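Local atomic coordinates of tryptophan halogenase (Shewanella frigidimarina, PDB entry 2PYX), a protein that probably binds FAD and, like other members of the tryptophan halogenase family, is thought to act as a flavin-dependent monooxygenase that halogenates its aromatic substrate. Residues Gln83-Phe88 with Leu289-Gly294; Ile194-Ser199 with Leu212-Asn217; Lys248-Asn253 with Phe407-Tyr412. All coordinates share one frame; numbering follows the deposited sequence. Where two conformers were deposited one is given.

Interaction 1 of 3, residues Gln83-Phe88 with Leu289-Gly294; sequences QCDASF and LPTRKG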
loop_
_atom_site.group_PDB
_atom_site.type_symbol
_atom_site.label_atom_id
_atom_site.label_comp_id
_atom_site.label_asym_id
_atom_site.label_seq_id
_atom_site.Cartn_x
_atom_site.Cartn_y
_atom_site.Cartn_z
ATOM N N GLN A 83 -5.504 11.993 -15.483
ATOM C CA GLN A 83 -4.622 11.205 -16.356
ATOM C C GLN A 83 -4.428 9.744 -15.931
ATOM O O GLN A 83 -4.026 8.896 -16.736
ATOM C CB GLN A 83 -3.289 11.931 -16.515
ATOM C CG GLN A 83 -3.474 13.246 -17.270
ATOM C CD GLN A 83 -2.234 14.122 -17.257
ATOM O OE1 GLN A 83 -1.112 13.625 -17.318
ATOM N NE2 GLN A 83 -2.436 15.437 -17.169
ATOM N N CYS A 84 -4.697 9.441 -14.658
ATOM C CA CYS A 84 -4.401 8.114 -14.123
ATOM C C CYS A 84 -5.647 7.292 -13.804
ATOM O O CYS A 84 -5.553 6.274 -13.097
ATOM C CB CYS A 84 -3.509 8.248 -12.877
ATOM S SG CYS A 84 -1.986 9.124 -13.273
ATOM N N ASP A 85 -6.798 7.744 -14.300
ATOM C CA ASP A 85 -8.077 7.081 -14.052
ATOM C C ASP A 85 -8.260 6.826 -12.560
ATOM O O ASP A 85 -8.596 5.732 -12.144
ATOM C CB ASP A 85 -8.162 5.770 -14.854
ATOM C CG ASP A 85 -9.591 5.248 -15.004
ATOM O OD1 ASP A 85 -10.547 5.985 -14.695
ATOM O OD2 ASP A 85 -9.750 4.096 -15.454
ATOM N N ALA A 86 -8.045 7.852 -11.763
ATOM C CA ALA A 86 -8.037 7.681 -10.312
ATOM C C ALA A 86 -9.383 7.990 -9.654
ATOM O O ALA A 86 -10.193 8.770 -10.168
ATOM C CB ALA A 86 -6.982 8.558 -9.701
ATOM N N SER A 87 -9.619 7.321 -8.528
ATOM C CA SER A 87 -10.707 7.660 -7.619
ATOM C C SER A 87 -10.132 7.713 -6.197
ATOM O O SER A 87 -8.972 7.327 -5.950
ATOM C CB SER A 87 -11.855 6.649 -7.713
ATOM O OG SER A 87 -12.992 7.086 -6.984
ATOM N N PHE A 88 -10.931 8.200 -5.241
ATOM C CA PHE A 88 -10.498 8.349 -3.855
ATOM C C PHE A 88 -10.723 7.079 -3.097
ATOM O O PHE A 88 -11.802 6.512 -3.159
ATOM C CB PHE A 88 -11.268 9.491 -3.179
ATOM C CG PHE A 88 -11.178 10.775 -3.935
ATOM C CD1 PHE A 88 -10.014 11.523 -3.922
ATOM C CD2 PHE A 88 -12.233 11.202 -4.705
ATOM C CE1 PHE A 88 -9.942 12.696 -4.661
ATOM C CE2 PHE A 88 -12.150 12.360 -5.452
ATOM C CZ PHE A 88 -11.012 13.096 -5.426
ATOM N N LEU A 289 -12.476 2.119 -10.025
ATOM C CA LEU A 289 -11.978 3.274 -10.792
ATOM C C LEU A 289 -13.200 3.954 -11.436
ATOM O O LEU A 289 -14.294 3.436 -11.375
ATOM C CB LEU A 289 -10.967 2.866 -11.884
ATOM C CG LEU A 289 -9.762 2.018 -11.440
ATOM C CD1 LEU A 289 -8.875 1.698 -12.620
ATOM C CD2 LEU A 289 -8.947 2.694 -10.378
ATOM N N PRO A 290 -13.014 5.157 -11.969
ATOM C CA PRO A 290 -14.170 5.801 -12.589
ATOM C C PRO A 290 -14.761 5.019 -13.762
ATOM O O PRO A 290 -15.967 5.012 -13.917
ATOM C CB PRO A 290 -13.599 7.136 -13.070
ATOM C CG PRO A 290 -12.411 7.385 -12.226
ATOM C CD PRO A 290 -11.827 6.023 -11.961
ATOM N N THR A 291 -13.900 4.392 -14.563
ATOM C CA THR A 291 -14.292 3.759 -15.821
ATOM C C THR A 291 -14.700 2.287 -15.648
ATOM O O THR A 291 -15.419 1.743 -16.471
ATOM C CB THR A 291 -13.141 3.859 -16.852
ATOM O OG1 THR A 291 -11.933 3.298 -16.305
ATOM C CG2 THR A 291 -12.853 5.332 -17.202
ATOM N N ARG A 292 -14.245 1.643 -14.575
ATOM C CA ARG A 292 -14.446 0.200 -14.415
ATOM C C ARG A 292 -13.912 -0.220 -13.062
ATOM O O ARG A 292 -13.355 0.606 -12.367
ATOM C CB ARG A 292 -13.651 -0.561 -15.457
ATOM C CG ARG A 292 -12.176 -0.217 -15.431
ATOM C CD ARG A 292 -11.388 -0.956 -16.482
ATOM N NE ARG A 292 -9.950 -0.784 -16.278
ATOM C CZ ARG A 292 -9.223 -1.403 -15.339
ATOM N NH1 ARG A 292 -9.776 -2.262 -14.485
ATOM N NH2 ARG A 292 -7.923 -1.152 -15.250
ATOM N N LYS A 293 -14.077 -1.494 -12.735
ATOM C CA LYS A 293 -13.483 -2.082 -11.523
ATOM C C LYS A 293 -12.365 -3.059 -11.888
ATOM O O LYS A 293 -12.345 -3.652 -12.972
ATOM C CB LYS A 293 -14.534 -2.819 -10.705
ATOM C CG LYS A 293 -15.599 -1.911 -10.103
ATOM C CD LYS A 293 -16.763 -2.668 -9.517
ATOM C CE LYS A 293 -17.757 -3.076 -10.604
ATOM N NZ LYS A 293 -18.875 -3.915 -10.077
ATOM N N GLY A 294 -11.411 -3.193 -10.977
ATOM C CA GLY A 294 -10.403 -4.254 -11.039
ATOM C C GLY A 294 -10.725 -5.230 -9.948
ATOM O O GLY A 294 -10.956 -4.815 -8.805
#
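D85 carries most of this contact, setting its backbone carbonyl and its carboxylate against the turn L289-T291. It follows the helix that ends near Q83, and its positive phi of 50° turns the chain into an extended course. D85 was deposited in two conformers, so its finer contacts are to be read with caution. In one of them CG lies trans to the backbone N (chi1 -162°), which carries the carboxylate alongside P290 as far as T291. There T291 OG1 donates to D85 OD2 across a very short 2.5 Å, a length that the double conformation makes doubtful. Threonine would suit such a place, its beta-branch offering a hydroxyl to one carboxylate oxygen while CG2 leans toward the other. The carbonyl of D85 is buried by apolar carbon: P290 CD lies 3.2 Å from D85 O, and L289 CD2 is 3.5 Å from the same oxygen. No polar partner compensates this oxygen. A86, too small to obstruct the turn, turns its methyl away and meets it through its backbone, A86 O lying 3.3 Å from P290 CG. S87, again small, brings CB to 4.3 Å from P290 CD, a looser touch that ends the contact. The rigid proline ring thus rests against three successive residues.

Within the turn, L289 N donates to R292 O, closing the hairpin between strands 282-288 and 292-299. S87 pairs through its backbone with H171 as strand 87-95 begins, A86 packs on helix 77-83, and helix 511-520 touches S87 through L515 and binds P290 O through R512.

Interaction 2 of 3, residues Ile194-Ser199 with Leu212-Asn217; sequences IRDHVS and LITKQN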
loop_
_atom_site.group_PDB
_atom_site.type_symbol
_atom_site.label_atom_id
_atom_site.label_comp_id
_atom_site.label_asym_id
_atom_site.label_seq_id
_atom_site.Cartn_x
_atom_site.Cartn_y
_atom_site.Cartn_z
ATOM N N ILE A 194 16.767 6.243 -20.510
ATOM C CA ILE A 194 17.369 5.366 -21.540
ATOM C C ILE A 194 16.457 4.180 -21.674
ATOM O O ILE A 194 16.115 3.544 -20.674
ATOM C CB ILE A 194 18.772 4.882 -21.165
ATOM C CG1 ILE A 194 19.727 6.053 -21.038
ATOM C CG2 ILE A 194 19.280 3.863 -22.205
ATOM C CD1 ILE A 194 21.078 5.660 -20.480
ATOM N N ARG A 195 16.017 3.885 -22.907
ATOM C CA ARG A 195 15.222 2.695 -23.182
ATOM C C ARG A 195 16.121 1.631 -23.790
ATOM O O ARG A 195 16.422 1.704 -24.992
ATOM C CB ARG A 195 14.110 3.011 -24.186
ATOM C CG ARG A 195 12.996 3.913 -23.685
ATOM C CD ARG A 195 12.280 3.299 -22.501
ATOM N NE ARG A 195 10.823 3.379 -22.635
ATOM C CZ ARG A 195 10.004 2.339 -22.764
ATOM N NH1 ARG A 195 10.468 1.092 -22.765
ATOM N NH2 ARG A 195 8.700 2.548 -22.878
ATOM N N ASP A 196 16.555 0.663 -22.990
ATOM C CA ASP A 196 17.538 -0.346 -23.433
ATOM C C ASP A 196 17.665 -1.508 -22.458
ATOM O O ASP A 196 17.142 -1.448 -21.338
ATOM C CB ASP A 196 18.906 0.339 -23.572
ATOM C CG ASP A 196 19.865 -0.404 -24.514
ATOM O OD1 ASP A 196 19.495 -1.481 -25.036
ATOM O OD2 ASP A 196 20.973 0.134 -24.722
ATOM N N HIS A 197 18.368 -2.561 -22.874
ATOM C CA HIS A 197 18.698 -3.690 -22.000
ATOM C C HIS A 197 20.068 -3.544 -21.383
ATOM O O HIS A 197 20.960 -2.911 -21.966
ATOM C CB HIS A 197 18.678 -4.995 -22.793
ATOM C CG HIS A 197 17.408 -5.214 -23.539
ATOM N ND1 HIS A 197 17.198 -4.718 -24.807
ATOM C CD2 HIS A 197 16.268 -5.855 -23.188
ATOM C CE1 HIS A 197 15.990 -5.064 -25.215
ATOM N NE2 HIS A 197 15.406 -5.752 -24.251
ATOM N N VAL A 198 20.248 -4.153 -20.217
ATOM C CA VAL A 198 21.551 -4.211 -19.555
ATOM C C VAL A 198 22.157 -5.563 -19.883
ATOM O O VAL A 198 21.587 -6.615 -19.558
ATOM C CB VAL A 198 21.429 -4.028 -18.043
ATOM C CG1 VAL A 198 22.763 -4.193 -17.353
ATOM C CG2 VAL A 198 20.828 -2.637 -17.753
ATOM N N SER A 199 23.312 -5.529 -20.533
ATOM C CA SER A 199 23.979 -6.756 -20.952
ATOM C C SER A 199 24.962 -7.276 -19.914
ATOM O O SER A 199 25.127 -8.490 -19.767
ATOM C CB SER A 199 24.704 -6.530 -22.274
ATOM O OG SER A 199 23.779 -6.259 -23.313
ATOM N N LEU A 212 27.188 -0.291 -15.794
ATOM C CA LEU A 212 26.373 -1.197 -16.564
ATOM C C LEU A 212 26.768 -1.066 -18.012
ATOM O O LEU A 212 26.988 0.033 -18.488
ATOM C CB LEU A 212 24.894 -0.878 -16.422
ATOM C CG LEU A 212 24.399 -0.807 -14.991
ATOM C CD1 LEU A 212 22.925 -0.453 -15.023
ATOM C CD2 LEU A 212 24.607 -2.134 -14.271
ATOM N N ILE A 213 26.890 -2.203 -18.695
ATOM C CA ILE A 213 27.135 -2.173 -20.113
ATOM C C ILE A 213 25.806 -2.487 -20.757
ATOM O O ILE A 213 25.232 -3.563 -20.540
ATOM C CB ILE A 213 28.251 -3.142 -20.548
ATOM C CG1 ILE A 213 29.447 -3.024 -19.611
ATOM C CG2 ILE A 213 28.638 -2.778 -21.941
ATOM C CD1 ILE A 213 30.696 -3.700 -20.093
ATOM N N THR A 214 25.268 -1.492 -21.455
ATOM C CA THR A 214 23.984 -1.611 -22.114
ATOM C C THR A 214 24.154 -2.257 -23.474
ATOM O O THR A 214 25.275 -2.355 -23.990
ATOM C CB THR A 214 23.215 -0.263 -22.270
ATOM O OG1 THR A 214 23.891 0.622 -23.179
ATOM C CG2 THR A 214 23.045 0.413 -20.890
ATOM N N LYS A 215 23.040 -2.726 -24.024
ATOM C CA LYS A 215 23.075 -3.405 -25.317
ATOM C C LYS A 215 23.398 -2.438 -26.473
ATOM O O LYS A 215 24.149 -2.803 -27.395
ATOM C CB LYS A 215 21.754 -4.122 -25.560
ATOM C CG LYS A 215 21.764 -4.994 -26.795
ATOM C CD LYS A 215 20.644 -6.001 -26.772
ATOM C CE LYS A 215 20.793 -6.964 -27.939
ATOM N NZ LYS A 215 19.711 -8.000 -27.969
ATOM N N GLN A 216 22.874 -1.212 -26.424
ATOM C CA GLN A 216 23.121 -0.221 -27.473
ATOM C C GLN A 216 23.345 1.239 -27.055
ATOM O O GLN A 216 23.329 2.132 -27.905
ATOM C CB GLN A 216 21.980 -0.274 -28.492
ATOM C CG GLN A 216 20.642 0.201 -28.013
ATOM C CD GLN A 216 19.562 0.021 -29.074
ATOM O OE1 GLN A 216 18.574 0.770 -29.112
ATOM N NE2 GLN A 216 19.743 -0.979 -29.941
ATOM N N ASN A 217 23.570 1.500 -25.767
ATOM C CA ASN A 217 23.844 2.864 -25.285
ATOM C C ASN A 217 25.198 2.968 -24.589
ATOM O O ASN A 217 25.461 3.898 -23.803
ATOM C CB ASN A 217 22.715 3.339 -24.350
ATOM C CG ASN A 217 21.474 3.784 -25.106
ATOM O OD1 ASN A 217 21.330 4.965 -25.441
ATOM N ND2 ASN A 217 20.584 2.840 -25.402
HETATM O O HOH W 1 18.172 2.866 -26.685
#
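The carboxylate of D196 forms the dense centre of this contact, where the turn K215-N217 wraps around it. D196 OD2 accepts two bonds: Q216 N, 2.9 Å away, meets the syn lone pair of D196 OD2, whereas N217 ND2 reaches it at 2.8 Å from above the carboxylate plane. The second bond is almost straight (175°) and lies in the amide plane of N217, which fixes the rotation of that amide. D196 OD1 is occupied as well, taking H197 N of its own segment at 2.7 Å. With CG trans to the backbone N (chi1 -158°), the short aspartate presents both oxygens at once. If D196 were an alanine, Q216 N and the N217 amide would probably be left without their shared acceptor, and the amide would be freer to turn. T214 OG1 braces the same turn from within, accepting from N217 N in an ST motif.

Beyond it begins the antiparallel hairpin of strands 198-203 and 209-214. V198 and T214 form a non-hydrogen-bonded pair, bordered by bonds from K215 N to H197 O and from S199 N to I213 O. The branched V198, predicted to belong to the FAD-binding site, places CG1 4.0 Å from L212 CB.

Toward solvent the packing slackens. The H197 ring and the aliphatic chain of K215 run side by side in the same direction, H197 ND1 staying 4.2 Å from K215 CD. By R195 a water bridges the segments: it donates to R195 O and, at 3.2 Å, to Q216 OE1, and accepts from N217 ND2.

Interaction 3 of 3, residues Lys248-Asn253 with Phe407-Tyr412; sequences KSVLFN and FLKLHY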
loop_
_atom_site.group_PDB
_atom_site.type_symbol
_atom_site.label_atom_id
_atom_site.label_comp_id
_atom_site.label_asym_id
_atom_site.label_seq_id
_atom_site.Cartn_x
_atom_site.Cartn_y
_atom_site.Cartn_z
ATOM N N LYS A 248 5.357 -17.666 2.719
ATOM C CA LYS A 248 4.188 -18.465 2.334
ATOM C C LYS A 248 3.708 -19.345 3.482
ATOM O O LYS A 248 2.519 -19.671 3.525
ATOM C CB LYS A 248 4.469 -19.326 1.085
ATOM C CG LYS A 248 3.210 -19.699 0.342
ATOM C CD LYS A 248 3.406 -20.785 -0.637
ATOM C CE LYS A 248 4.307 -20.439 -1.778
ATOM N NZ LYS A 248 4.273 -21.506 -2.886
ATOM N N SER A 249 4.596 -19.735 4.397
ATOM C CA SER A 249 4.182 -20.595 5.516
ATOM C C SER A 249 3.316 -19.843 6.545
ATOM O O SER A 249 2.684 -20.442 7.424
ATOM C CB SER A 249 5.381 -21.265 6.193
ATOM O OG SER A 249 6.101 -20.337 6.932
ATOM N N VAL A 250 3.296 -18.513 6.409
ATOM C CA VAL A 250 2.437 -17.649 7.192
ATOM C C VAL A 250 1.142 -17.304 6.450
ATOM O O VAL A 250 0.061 -17.421 6.997
ATOM C CB VAL A 250 3.179 -16.329 7.571
ATOM C CG1 VAL A 250 2.281 -15.354 8.349
ATOM C CG2 VAL A 250 4.403 -16.632 8.377
ATOM N N LEU A 251 1.249 -16.822 5.213
ATOM C CA LEU A 251 0.084 -16.289 4.493
ATOM C C LEU A 251 -0.596 -17.287 3.561
ATOM O O LEU A 251 -1.742 -17.067 3.216
ATOM C CB LEU A 251 0.485 -15.074 3.678
ATOM C CG LEU A 251 1.002 -13.890 4.493
ATOM C CD1 LEU A 251 1.434 -12.767 3.572
ATOM C CD2 LEU A 251 -0.003 -13.408 5.503
ATOM N N PHE A 252 0.125 -18.322 3.134
ATOM C CA PHE A 252 -0.376 -19.414 2.268
ATOM C C PHE A 252 -0.586 -19.009 0.817
ATOM O O PHE A 252 -0.272 -19.799 -0.077
ATOM C CB PHE A 252 -1.674 -20.050 2.768
ATOM C CG PHE A 252 -1.677 -20.525 4.184
ATOM C CD1 PHE A 252 -0.505 -20.810 4.888
ATOM C CD2 PHE A 252 -2.892 -20.742 4.815
ATOM C CE1 PHE A 252 -0.592 -21.252 6.209
ATOM C CE2 PHE A 252 -2.952 -21.187 6.085
ATOM C CZ PHE A 252 -1.824 -21.450 6.784
ATOM N N ASN A 253 -1.147 -17.830 0.593
ATOM C CA ASN A 253 -1.558 -17.425 -0.760
ATOM C C ASN A 253 -0.372 -17.284 -1.663
ATOM O O ASN A 253 0.555 -16.534 -1.371
ATOM C CB ASN A 253 -2.362 -16.146 -0.697
ATOM C CG ASN A 253 -3.516 -16.286 0.209
ATOM O OD1 ASN A 253 -4.316 -17.250 0.072
ATOM N ND2 ASN A 253 -3.683 -15.339 1.089
ATOM N N PHE A 407 0.648 -7.913 10.519
ATOM C CA PHE A 407 -0.619 -7.196 10.361
ATOM C C PHE A 407 -1.536 -7.948 9.391
ATOM O O PHE A 407 -2.730 -8.123 9.651
ATOM C CB PHE A 407 -0.407 -5.739 9.917
ATOM C CG PHE A 407 -1.690 -4.947 9.824
ATOM C CD1 PHE A 407 -2.597 -4.941 10.866
ATOM C CD2 PHE A 407 -1.997 -4.232 8.680
ATOM C CE1 PHE A 407 -3.787 -4.196 10.780
ATOM C CE2 PHE A 407 -3.162 -3.481 8.596
ATOM C CZ PHE A 407 -4.053 -3.473 9.644
ATOM N N LEU A 408 -0.986 -8.372 8.255
ATOM C CA LEU A 408 -1.790 -9.158 7.305
ATOM C C LEU A 408 -2.266 -10.441 7.935
ATOM O O LEU A 408 -3.434 -10.779 7.871
ATOM C CB LEU A 408 -0.999 -9.443 6.045
ATOM C CG LEU A 408 -1.071 -8.346 4.981
ATOM C CD1 LEU A 408 -0.697 -6.951 5.474
ATOM C CD2 LEU A 408 -0.246 -8.738 3.755
ATOM N N LYS A 409 -1.360 -11.163 8.595
ATOM C CA LYS A 409 -1.740 -12.441 9.219
ATOM C C LYS A 409 -2.850 -12.261 10.255
ATOM O O LYS A 409 -3.734 -13.125 10.390
ATOM C CB LYS A 409 -0.523 -13.090 9.854
ATOM C CG LYS A 409 -0.801 -14.442 10.529
ATOM C CD LYS A 409 -1.356 -15.499 9.508
ATOM C CE LYS A 409 -1.479 -16.855 10.178
ATOM N NZ LYS A 409 -1.586 -18.014 9.199
ATOM N N LEU A 410 -2.811 -11.158 11.008
ATOM C CA LEU A 410 -3.865 -10.842 11.985
ATOM C C LEU A 410 -5.263 -10.961 11.376
ATOM O O LEU A 410 -6.190 -11.374 12.041
ATOM C CB LEU A 410 -3.676 -9.397 12.513
ATOM C CG LEU A 410 -4.680 -8.930 13.592
ATOM C CD1 LEU A 410 -4.596 -9.730 14.842
ATOM C CD2 LEU A 410 -4.464 -7.434 13.935
ATOM N N HIS A 411 -5.419 -10.508 10.124
ATOM C CA HIS A 411 -6.717 -10.499 9.455
ATOM C C HIS A 411 -7.272 -11.913 9.382
ATOM O O HIS A 411 -8.507 -12.097 9.438
ATOM C CB HIS A 411 -6.641 -9.938 8.042
ATOM C CG HIS A 411 -6.322 -8.470 7.949
ATOM N ND1 HIS A 411 -5.130 -7.935 8.410
ATOM C CD2 HIS A 411 -7.016 -7.438 7.412
ATOM C CE1 HIS A 411 -5.109 -6.637 8.129
ATOM N NE2 HIS A 411 -6.238 -6.310 7.521
ATOM N N TYR A 412 -6.409 -12.891 9.209
ATOM C CA TYR A 412 -6.825 -14.296 9.108
ATOM C C TYR A 412 -6.992 -14.952 10.457
ATOM O O TYR A 412 -7.897 -15.754 10.676
ATOM C CB TYR A 412 -5.792 -15.108 8.312
ATOM C CG TYR A 412 -5.628 -14.683 6.886
ATOM C CD1 TYR A 412 -6.478 -15.173 5.908
ATOM C CD2 TYR A 412 -4.638 -13.791 6.468
ATOM C CE1 TYR A 412 -6.337 -14.787 4.617
ATOM C CE2 TYR A 412 -4.491 -13.433 5.144
ATOM C CZ TYR A 412 -5.355 -13.928 4.217
ATOM O OH TYR A 412 -5.217 -13.562 2.888
#
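The N253 amide and the Y412 ring approach from opposite directions with planes 50° apart, and N253 ND2 reaches Y412 OH at 3.0 Å in a weak, bent bond (124°). Stronger partners hold both groups: E358 binds N253 ND2 and Y412 OH, and Y422 binds N253 OD1. The F252 ring has V250 O over one face, displaced toward the rim, and K248 O in plane at its edge. H426 stacks with both F252 and Y412. On helix 383-413, H411 sets CE1 over the centre of one face of F407, 3.6 Å above the ring.

K409 supplies the firmer link. Its chain bends at chi2 (60°), laying CD 3.8 Å from V250 CG1 before NZ donates to V250 O at 2.8 Å, in the carbonyl plane. S431 and H426 also bind NZ, so this buried amine has three polar partners; a lysine suits a long reach past apolar carbon. L251 CD2 adds an apolar touch, 4.1 Å from L408 CB.

The arrangement is helix-to-helix packing, short helix 248-251 against helix 383-413, beside the probable substrate site: H411 NE2 bonds E361, predicted to bind L-tryptophan.

In the fold
From the N terminus, 83-88 leads into strand 87-95 and waits some two hundred residues for its partner. Within that loop interaction 2 opens and closes, joining the edge strand 192-195 of the parallel-rich, Rossmann-type sheet to a small antiparallel sheet. Next, 248-253 opens interaction 3, still before 289-294 closes interaction 1 at the hairpin turn of the large mixed sheet. Only at 407-412, on helix 383-413, does interaction 3 close; interactions 1 and 3 therefore cross, whereas 2 and 3 follow in series. The three remain apart, with centres about 28 Å (1 and 3), 34 Å (1 and 2) and 39 Å (2 and 3) from one another.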